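Local coordinates for malate dehydrogenase (Picrophilus torridus, PDB 4BGV), which probably catalyses the reversible, NAD-dependent oxidation of malate to oxaloacetate, a step of the tricarboxylic acid cycle, at residues D128-Y132 with V308-S312. Residues are numbered along the deposited sequence; the frame is centred on the assembly and turned at random.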
# COMPACT_ATOMS: atom_id res chain seq x y z
N ASP A 128 -19.32 -24.42 -4.94
CA ASP A 128 -20.40 -24.34 -5.92
C ASP A 128 -21.68 -24.91 -5.32
O ASP A 128 -22.73 -24.25 -5.34
CB ASP A 128 -20.04 -24.98 -7.26
CG ASP A 128 -19.27 -26.28 -7.12
OD1 ASP A 128 -19.31 -26.88 -6.02
OD2 ASP A 128 -18.62 -26.68 -8.12
N ILE A 129 -21.59 -26.10 -4.72
CA ILE A 129 -22.76 -26.70 -4.07
C ILE A 129 -23.22 -25.89 -2.86
O ILE A 129 -24.43 -25.74 -2.62
CB ILE A 129 -22.51 -28.17 -3.62
CG1 ILE A 129 -21.77 -28.95 -4.70
CG2 ILE A 129 -23.83 -28.86 -3.22
CD1 ILE A 129 -22.45 -28.90 -6.09
N MET A 130 -22.28 -25.39 -2.07
CA MET A 130 -22.64 -24.62 -0.88
C MET A 130 -23.27 -23.28 -1.26
O MET A 130 -24.16 -22.80 -0.55
CB MET A 130 -21.44 -24.42 0.05
CG MET A 130 -20.91 -25.73 0.64
SD MET A 130 -22.19 -26.76 1.38
CE MET A 130 -21.71 -28.37 0.77
N ALA A 131 -22.84 -22.68 -2.37
CA ALA A 131 -23.51 -21.49 -2.90
C ALA A 131 -24.94 -21.82 -3.33
O ALA A 131 -25.87 -21.05 -3.10
CB ALA A 131 -22.72 -20.89 -4.08
N TYR A 132 -25.10 -22.98 -3.97
CA TYR A 132 -26.43 -23.45 -4.35
C TYR A 132 -27.32 -23.61 -3.11
O TYR A 132 -28.47 -23.16 -3.11
CB TYR A 132 -26.31 -24.76 -5.13
CG TYR A 132 -27.60 -25.30 -5.68
CD1 TYR A 132 -28.40 -24.54 -6.55
CD2 TYR A 132 -28.03 -26.57 -5.35
CE1 TYR A 132 -29.59 -25.05 -7.05
CE2 TYR A 132 -29.21 -27.09 -5.85
CZ TYR A 132 -29.98 -26.32 -6.70
OH TYR A 132 -31.15 -26.86 -7.19
N VAL A 308 -21.06 -31.75 -10.40
CA VAL A 308 -21.91 -30.69 -9.87
C VAL A 308 -23.39 -31.07 -9.91
O VAL A 308 -24.12 -30.86 -8.94
CB VAL A 308 -21.65 -29.35 -10.59
CG1 VAL A 308 -22.62 -28.28 -10.11
CG2 VAL A 308 -20.21 -28.92 -10.35
N LYS A 309 -23.83 -31.65 -11.03
CA LYS A 309 -25.22 -32.08 -11.15
C LYS A 309 -25.57 -33.09 -10.06
O LYS A 309 -26.65 -33.04 -9.48
CB LYS A 309 -25.46 -32.73 -12.51
CG LYS A 309 -25.61 -31.78 -13.70
CD LYS A 309 -26.02 -32.61 -14.91
CE LYS A 309 -26.27 -31.78 -16.15
NZ LYS A 309 -26.68 -32.68 -17.28
N LYS A 310 -24.65 -34.02 -9.81
CA LYS A 310 -24.87 -35.09 -8.84
C LYS A 310 -24.97 -34.53 -7.42
O LYS A 310 -25.88 -34.88 -6.66
CB LYS A 310 -23.74 -36.11 -8.93
CG LYS A 310 -23.93 -37.34 -8.07
CD LYS A 310 -23.03 -37.31 -6.84
CE LYS A 310 -21.57 -37.31 -7.23
NZ LYS A 310 -20.70 -37.14 -6.03
N ASN A 311 -24.02 -33.68 -7.06
CA ASN A 311 -24.01 -33.09 -5.73
C ASN A 311 -25.13 -32.08 -5.51
O ASN A 311 -25.62 -31.92 -4.39
CB ASN A 311 -22.65 -32.45 -5.43
CG ASN A 311 -21.56 -33.47 -5.17
OD1 ASN A 311 -21.85 -34.58 -4.74
ND2 ASN A 311 -20.31 -33.09 -5.41
N SER A 312 -25.53 -31.39 -6.58
CA SER A 312 -26.63 -30.43 -6.49
C SER A 312 -27.95 -31.16 -6.27
O SER A 312 -28.84 -30.67 -5.58
CB SER A 312 -26.69 -29.54 -7.74
OG SER A 312 -25.49 -28.80 -7.92
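With CG1 swung beside its own backbone N (chi1 -43°) and CD1 folded back by a second turn of -54°, I129 brings its end methyl against the side chains of V308-S312. CD1 settles among three residues there, V308, N311 and S312, and lies 3.5 Å from S312 OG. It is 3.6 Å from N311 CB, while the I129 CG2 branch rests against the backbone at N311 O. The I129 and N311 side chains cross at about a right angle; CD1 and CG1 touch the asparagine at CB, not at its amide. S312 OG, although touching a methyl, spends its proton within its own turn: it donates to V308 O over 2.7 Å, from the face of that carbonyl opposite S312 N. Segment axes 10.0 Å apart, inclined at 40°, describe a close helix pair joining the Rossmann-type NAD-binding domain, through helix 127-138, to the long C-terminal helix 295-321. Cutting I129 back to alanine would probably open a gap beside N311 and S312 and lose most of the apolar contact between these two helix segments. Y132 turns its ring edge to S312, CE2 standing 3.6 Å from S312 O near the ring plane, while its hydroxyl is hydrogen-bonded to D316, one turn on from S312 in helix 295-321. At the other end, D128 OD2 touches V308 CG2 at 3.5 Å, and N311 also packs on R93, a probable substrate-binding residue.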